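Local coordinates for anopheles Plasmodium-responsive Leucine-rich repeat protein 1B (Anopheles gambiae, PDB 4XGO) that probably acts in mosquito immunity to Plasmodium, as the leucine-rich repeat domain of a protein thought to work with LRIM1, at residues Ala120-Val134 against Ile139-Leu152. Residues are numbered along the deposited sequence; the frame is centred on the assembly and turned at random. Where two conformers were deposited one is given.
With NAG (2-acetamido-2-deoxy-beta-D-glucopyranose), chain C; NAG (2-acetamido-2-deoxy-beta-D-glucopyranose), chain B; GOL (glycerol), chain I.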
loop_
_atom_site.group_PDB
_atom_site.type_symbol
_atom_site.label_atom_id
_atom_site.label_comp_id
_atom_site.label_asym_id
_atom_site.label_seq_id
_atom_site.Cartn_x
_atom_site.Cartn_y
_atom_site.Cartn_z
ATOM N N ALA A 120 -11.264 -17.676 24.699
ATOM C CA ALA A 120 -11.523 -16.301 25.109
ATOM C C ALA A 120 -11.269 -15.320 23.978
ATOM O O ALA A 120 -11.239 -14.109 24.222
ATOM C CB ALA A 120 -10.641 -15.917 26.286
ATOM N N LEU A 121 -11.064 -15.823 22.764
ATOM C CA LEU A 121 -10.737 -14.947 21.638
ATOM C C LEU A 121 -11.934 -14.060 21.284
ATOM O O LEU A 121 -12.986 -14.555 20.876
ATOM C CB LEU A 121 -10.294 -15.775 20.424
ATOM C CG LEU A 121 -9.912 -14.998 19.140
ATOM C CD1 LEU A 121 -8.713 -14.114 19.379
ATOM C CD2 LEU A 121 -9.638 -15.941 17.979
ATOM N N GLN A 122 -11.786 -12.745 21.438
ATOM C CA GLN A 122 -12.902 -11.843 21.193
ATOM C C GLN A 122 -12.740 -10.972 19.966
ATOM O O GLN A 122 -13.735 -10.572 19.384
ATOM C CB GLN A 122 -13.124 -10.913 22.387
ATOM C CG GLN A 122 -13.630 -11.604 23.627
ATOM C CD GLN A 122 -14.266 -10.639 24.605
ATOM O OE1 GLN A 122 -14.606 -9.497 24.254
ATOM N NE2 GLN A 122 -14.404 -11.076 25.841
ATOM N N ASN A 123 -11.500 -10.653 19.606
ATOM C CA ASN A 123 -11.223 -9.708 18.531
ATOM C C ASN A 123 -10.298 -10.363 17.516
ATOM O O ASN A 123 -9.183 -10.738 17.848
ATOM C CB ASN A 123 -10.619 -8.426 19.104
ATOM C CG ASN A 123 -11.533 -7.759 20.123
ATOM O OD1 ASN A 123 -12.534 -7.131 19.768
ATOM N ND2 ASN A 123 -11.191 -7.887 21.396
ATOM N N LEU A 124 -10.790 -10.497 16.285
ATOM C CA LEU A 124 -10.073 -11.205 15.254
ATOM C C LEU A 124 -10.042 -10.346 13.986
ATOM O O LEU A 124 -11.100 -9.962 13.450
ATOM C CB LEU A 124 -10.747 -12.543 14.985
ATOM C CG LEU A 124 -10.145 -13.421 13.898
ATOM C CD1 LEU A 124 -8.681 -13.737 14.155
ATOM C CD2 LEU A 124 -10.956 -14.701 13.769
ATOM N N GLN A 125 -8.829 -10.054 13.535
ATOM C CA GLN A 125 -8.605 -9.193 12.379
ATOM C C GLN A 125 -7.833 -9.975 11.336
ATOM O O GLN A 125 -6.669 -10.339 11.568
ATOM C CB GLN A 125 -7.795 -7.972 12.793
ATOM C CG GLN A 125 -8.465 -7.117 13.849
ATOM C CD GLN A 125 -9.719 -6.477 13.338
ATOM O OE1 GLN A 125 -9.708 -5.817 12.292
ATOM N NE2 GLN A 125 -10.827 -6.667 14.068
ATOM N N LEU A 126 -8.494 -10.264 10.214
ATOM C CA LEU A 126 -7.937 -11.042 9.123
ATOM C C LEU A 126 -8.146 -10.357 7.776
ATOM O O LEU A 126 -8.083 -11.023 6.720
ATOM C CB LEU A 126 -8.592 -12.424 9.092
ATOM C CG LEU A 126 -8.260 -13.338 10.281
ATOM C CD1 LEU A 126 -9.090 -14.602 10.264
ATOM C CD2 LEU A 126 -6.782 -13.660 10.304
ATOM N N SER A 127 -8.368 -9.042 7.795
ATOM C CA SER A 127 -8.632 -8.333 6.556
ATOM C C SER A 127 -7.415 -8.370 5.624
ATOM O O SER A 127 -6.285 -8.478 6.064
ATOM C CB SER A 127 -9.044 -6.890 6.838
ATOM O OG SER A 127 -7.938 -6.155 7.317
ATOM N N SER A 128 -7.682 -8.308 4.319
ATOM C CA SER A 128 -6.637 -8.139 3.311
ATOM C C SER A 128 -5.657 -9.309 3.297
ATOM O O SER A 128 -4.444 -9.132 3.344
ATOM C CB SER A 128 -5.910 -6.795 3.455
ATOM O OG SER A 128 -6.802 -5.700 3.302
ATOM N N ASN A 129 -6.210 -10.504 3.240
ATOM C CA ASN A 129 -5.460 -11.702 2.912
ATOM C C ASN A 129 -6.012 -12.273 1.590
ATOM O O ASN A 129 -6.495 -11.504 0.752
ATOM C CB ASN A 129 -5.575 -12.676 4.070
ATOM C CG ASN A 129 -4.657 -12.309 5.217
ATOM O OD1 ASN A 129 -3.467 -12.571 5.158
ATOM N ND2 ASN A 129 -5.212 -11.754 6.265
ATOM N N ARG A 130 -5.927 -13.591 1.399
ATOM C CA ARG A 130 -6.536 -14.257 0.236
ATOM C C ARG A 130 -7.433 -15.399 0.681
ATOM O O ARG A 130 -7.443 -16.477 0.059
ATOM C CB ARG A 130 -5.463 -14.832 -0.683
ATOM C CG ARG A 130 -4.411 -13.869 -1.177
ATOM C CD ARG A 130 -3.342 -14.628 -1.964
ATOM N NE ARG A 130 -2.520 -15.506 -1.128
ATOM C CZ ARG A 130 -1.483 -16.226 -1.557
ATOM N NH1 ARG A 130 -1.147 -16.204 -2.851
ATOM N NH2 ARG A 130 -0.775 -16.979 -0.698
ATOM N N LEU A 131 -8.165 -15.186 1.771
ATOM C CA LEU A 131 -8.867 -16.265 2.445
ATOM C C LEU A 131 -10.026 -16.797 1.626
ATOM O O LEU A 131 -10.885 -16.030 1.212
ATOM C CB LEU A 131 -9.378 -15.817 3.801
ATOM C CG LEU A 131 -8.264 -15.645 4.842
ATOM C CD1 LEU A 131 -8.859 -14.958 6.056
ATOM C CD2 LEU A 131 -7.670 -17.000 5.208
ATOM N N THR A 132 -10.042 -18.113 1.420
ATOM C CA THR A 132 -11.201 -18.775 0.823
ATOM C C THR A 132 -11.968 -19.621 1.831
ATOM O O THR A 132 -13.057 -20.118 1.532
ATOM C CB THR A 132 -10.753 -19.691 -0.318
ATOM O OG1 THR A 132 -9.782 -20.616 0.180
ATOM C CG2 THR A 132 -10.167 -18.860 -1.455
ATOM N N HIS A 133 -11.387 -19.830 3.006
ATOM C CA HIS A 133 -12.033 -20.585 4.041
ATOM C C HIS A 133 -11.636 -20.063 5.415
ATOM O O HIS A 133 -10.453 -19.975 5.722
ATOM C CB HIS A 133 -11.615 -22.057 3.959
ATOM C CG HIS A 133 -12.229 -22.906 5.022
ATOM N ND1 HIS A 133 -13.508 -23.417 4.914
ATOM C CD2 HIS A 133 -11.773 -23.287 6.237
ATOM C CE1 HIS A 133 -13.791 -24.117 6.001
ATOM N NE2 HIS A 133 -12.760 -24.045 6.821
ATOM N N VAL A 134 -12.643 -19.729 6.213
ATOM C CA VAL A 134 -12.498 -19.539 7.639
ATOM C C VAL A 134 -13.868 -19.748 8.286
ATOM O O VAL A 134 -14.816 -19.017 7.982
ATOM C CB VAL A 134 -11.890 -18.173 8.026
ATOM C CG1 VAL A 134 -12.663 -17.009 7.428
ATOM C CG2 VAL A 134 -11.798 -18.069 9.543
ATOM N N ILE A 139 -16.078 -20.316 16.652
ATOM C CA ILE A 139 -15.437 -19.514 17.679
ATOM C C ILE A 139 -16.481 -18.618 18.368
ATOM O O ILE A 139 -16.580 -17.417 18.064
ATOM C CB ILE A 139 -14.320 -18.656 17.046
ATOM C CG1 ILE A 139 -13.496 -19.471 16.036
ATOM C CG2 ILE A 139 -13.428 -18.027 18.112
ATOM C CD1 ILE A 139 -12.724 -18.605 15.070
ATOM N N PRO A 140 -17.263 -19.181 19.309
ATOM C CA PRO A 140 -18.371 -18.440 19.921
ATOM C C PRO A 140 -17.997 -17.271 20.842
ATOM O O PRO A 140 -18.862 -16.448 21.173
ATOM C CB PRO A 140 -19.163 -19.536 20.667
ATOM C CG PRO A 140 -18.194 -20.617 20.892
ATOM C CD PRO A 140 -17.227 -20.593 19.762
ATOM N N SER A 141 -16.721 -17.167 21.210
ATOM C CA SER A 141 -16.239 -16.066 22.021
ATOM C C SER A 141 -16.120 -14.783 21.200
ATOM O O SER A 141 -15.972 -13.704 21.766
ATOM C CB SER A 141 -14.885 -16.419 22.661
ATOM O OG SER A 141 -13.945 -16.877 21.705
ATOM N N LEU A 142 -16.181 -14.883 19.874
ATOM C CA LEU A 142 -15.941 -13.675 19.040
ATOM C C LEU A 142 -16.955 -12.567 19.287
ATOM O O LEU A 142 -18.151 -12.811 19.400
ATOM C CB LEU A 142 -15.898 -14.019 17.545
ATOM C CG LEU A 142 -14.683 -14.817 17.089
ATOM C CD1 LEU A 142 -14.848 -15.286 15.648
ATOM C CD2 LEU A 142 -13.368 -14.054 17.238
ATOM N N PHE A 143 -16.440 -11.342 19.391
ATOM C CA PHE A 143 -17.231 -10.151 19.650
ATOM C C PHE A 143 -17.092 -9.172 18.474
ATOM O O PHE A 143 -18.081 -8.563 18.057
ATOM C CB PHE A 143 -16.749 -9.510 20.956
ATOM C CG PHE A 143 -17.516 -8.284 21.360
ATOM C CD1 PHE A 143 -18.840 -8.375 21.760
ATOM C CD2 PHE A 143 -16.891 -7.042 21.393
ATOM C CE1 PHE A 143 -19.546 -7.242 22.123
ATOM C CE2 PHE A 143 -17.589 -5.904 21.764
ATOM C CZ PHE A 143 -18.917 -6.012 22.139
ATOM N N HIS A 144 -15.857 -8.978 17.995
ATOM C CA HIS A 144 -15.575 -8.055 16.879
ATOM C C HIS A 144 -14.723 -8.810 15.878
ATOM O O HIS A 144 -13.669 -9.337 16.246
ATOM C CB HIS A 144 -14.777 -6.838 17.346
ATOM C CG HIS A 144 -15.601 -5.754 17.944
ATOM N ND1 HIS A 144 -15.099 -4.490 18.155
ATOM C CD2 HIS A 144 -16.892 -5.721 18.350
ATOM C CE1 HIS A 144 -16.041 -3.732 18.686
ATOM N NE2 HIS A 144 -17.137 -4.460 18.817
ATOM N N VAL A 145 -15.177 -8.884 14.623
ATOM C CA VAL A 145 -14.497 -9.643 13.615
ATOM C C VAL A 145 -14.387 -8.849 12.303
ATOM O O VAL A 145 -15.360 -8.237 11.863
ATOM C CB VAL A 145 -15.250 -10.952 13.320
ATOM C CG1 VAL A 145 -14.552 -11.687 12.200
ATOM C CG2 VAL A 145 -15.318 -11.830 14.575
ATOM N N ASN A 146 -13.219 -8.889 11.671
ATOM C CA ASN A 146 -13.035 -8.248 10.386
ATOM C C ASN A 146 -12.351 -9.221 9.456
ATOM O O ASN A 146 -11.188 -9.599 9.689
ATOM C CB ASN A 146 -12.225 -6.959 10.565
ATOM C CG ASN A 146 -12.237 -6.074 9.344
ATOM O OD1 ASN A 146 -12.478 -6.526 8.206
ATOM N ND2 ASN A 146 -11.997 -4.781 9.587
ATOM N N VAL A 147 -13.079 -9.646 8.415
ATOM C CA VAL A 147 -12.547 -10.490 7.372
ATOM C C VAL A 147 -12.697 -9.830 5.991
ATOM O O VAL A 147 -12.748 -10.519 4.976
ATOM C CB VAL A 147 -13.166 -11.917 7.362
ATOM C CG1 VAL A 147 -12.788 -12.676 8.630
ATOM C CG2 VAL A 147 -14.692 -11.890 7.190
ATOM N N SER A 148 -12.701 -8.496 5.965
ATOM C CA SER A 148 -12.874 -7.763 4.718
ATOM C C SER A 148 -11.677 -7.966 3.795
ATOM O O SER A 148 -10.604 -8.289 4.254
ATOM C CB SER A 148 -13.098 -6.268 4.970
ATOM O OG SER A 148 -11.951 -5.626 5.526
ATOM N N TYR A 149 -11.893 -7.800 2.491
ATOM C CA TYR A 149 -10.846 -7.924 1.480
ATOM C C TYR A 149 -10.204 -9.321 1.486
ATOM O O TYR A 149 -9.005 -9.486 1.660
ATOM C CB TYR A 149 -9.810 -6.807 1.609
ATOM C CG TYR A 149 -10.376 -5.430 1.344
ATOM C CD1 TYR A 149 -10.402 -4.910 0.051
ATOM C CD2 TYR A 149 -10.894 -4.657 2.376
ATOM C CE1 TYR A 149 -10.912 -3.641 -0.197
ATOM C CE2 TYR A 149 -11.390 -3.378 2.129
ATOM C CZ TYR A 149 -11.397 -2.904 0.831
ATOM O OH TYR A 149 -11.887 -1.636 0.552
ATOM N N ASN A 150 -11.041 -10.317 1.254
ATOM C CA ASN A 150 -10.612 -11.692 1.101
ATOM C C ASN A 150 -11.349 -12.303 -0.093
ATOM O O ASN A 150 -11.889 -11.550 -0.948
ATOM C CB ASN A 150 -10.813 -12.417 2.427
ATOM C CG ASN A 150 -9.668 -12.165 3.380
ATOM O OD1 ASN A 150 -8.534 -12.568 3.104
ATOM N ND2 ASN A 150 -9.946 -11.515 4.484
ATOM N N LEU A 151 -11.358 -13.629 -0.176
ATOM C CA LEU A 151 -11.998 -14.355 -1.282
ATOM C C LEU A 151 -13.044 -15.332 -0.790
ATOM O O LEU A 151 -13.196 -16.442 -1.350
ATOM C CB LEU A 151 -10.935 -15.101 -2.077
ATOM C CG LEU A 151 -9.892 -14.191 -2.721
ATOM C CD1 LEU A 151 -8.704 -14.983 -3.221
ATOM C CD2 LEU A 151 -10.477 -13.346 -3.833
ATOM N N LEU A 152 -13.769 -14.941 0.246
ATOM C CA LEU A 152 -14.742 -15.821 0.884
ATOM C C LEU A 152 -16.021 -15.864 0.050
ATOM O O LEU A 152 -16.437 -14.848 -0.485
ATOM C CB LEU A 152 -15.073 -15.346 2.300
ATOM C CG LEU A 152 -13.935 -15.341 3.314
ATOM C CD1 LEU A 152 -14.350 -14.637 4.601
ATOM C CD2 LEU A 152 -13.451 -16.760 3.584
HETATM C C1 NAG C . -11.964 -3.785 8.538
HETATM C C2 NAG C . -12.361 -2.409 9.068
HETATM C C3 NAG C . -12.201 -1.357 7.965
HETATM C C4 NAG C . -10.794 -1.379 7.391
HETATM C C5 NAG C . -10.404 -2.821 7.050
HETATM C C6 NAG C . -8.926 -2.873 6.652
HETATM C C7 NAG C . -14.242 -1.791 10.485
HETATM C C8 NAG C . -15.720 -1.814 10.713
HETATM N N2 NAG C . -13.755 -2.400 9.414
HETATM O O3 NAG C . -12.547 -0.065 8.438
HETATM O O4 NAG C . -10.764 -0.670 6.146
HETATM O O5 NAG C . -10.616 -3.703 8.141
HETATM O O6 NAG C . -8.939 -3.080 5.253
HETATM O O7 NAG C . -13.520 -1.220 11.290
HETATM C C1 NAG B . -10.066 0.579 6.206
HETATM C C2 NAG B . -9.668 0.981 4.794
HETATM C C3 NAG B . -8.916 2.310 4.826
HETATM C C4 NAG B . -9.543 3.350 5.763
HETATM C C5 NAG B . -10.141 2.763 7.045
HETATM C C6 NAG B . -11.084 3.754 7.717
HETATM C C7 NAG B . -8.953 -0.595 3.030
HETATM C C8 NAG B . -7.980 -1.667 2.624
HETATM N N2 NAG B . -8.806 -0.058 4.245
HETATM O O3 NAG B . -8.857 2.829 3.512
HETATM O O4 NAG B . -8.555 4.303 6.110
HETATM O O5 NAG B . -10.877 1.594 6.755
HETATM O O6 NAG B . -11.375 3.314 9.025
HETATM O O7 NAG B . -9.826 -0.266 2.242
HETATM C C1 GOL I . -12.528 -3.793 14.075
HETATM O O1 GOL I . -13.589 -4.435 13.353
HETATM C C2 GOL I . -11.630 -3.026 13.111
HETATM O O2 GOL I . -11.133 -3.876 12.068
HETATM C C3 GOL I . -10.478 -2.394 13.881
HETATM O O3 GOL I . -10.164 -1.125 13.294
#
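Asn150 sets its flat amide between the two coils: OD1 accepts from Leu131 N at 3.0 Å, while ND2 spends its hydrogens, within the amide plane, on Leu126 O across the contact and Val147 O in its own coil. Leu126 O is gripped from opposite faces of its carbonyl plane by Asn150 ND2 and Asn129 ND2, each 3.0 Å away. The Tyr149 ring, which stacks with His168, carries the acetamide methyl of the outer N-acetylglucosamine, C8, 3.8 Å above one face and offset toward the rim; Tyr149 CB meets Ser128 OG at 3.6 Å. At the start of the strands Gln122 O accepts from both Phe143 N and His144 N.

Strands 123-125 and 144-146 run parallel, 6° apart, and Asn146 N reaches Leu124 O at 3.0 Å. A chi1 of -167° turns the Asn146 amide so that OD1 takes Ser148 N, closing an Asx turn, and Ser148 OG, while ND2 carries the covalently linked first sugar. On the opposite sheet face, Leu124 CB packs against Leu142 CD2 at 3.8 Å.

Asn129 bonds Met102 O and Leu107 N in the same way, and Asn169 bonds Val147 O and Leu152 N, so the three form the asparagine ladder of a leucine-rich repeat solenoid: amides satisfy buried backbone groups where the coils turn, Leu124 and Leu142, with Val134 and Val147, pack the interior, and the strand face bears the glycan.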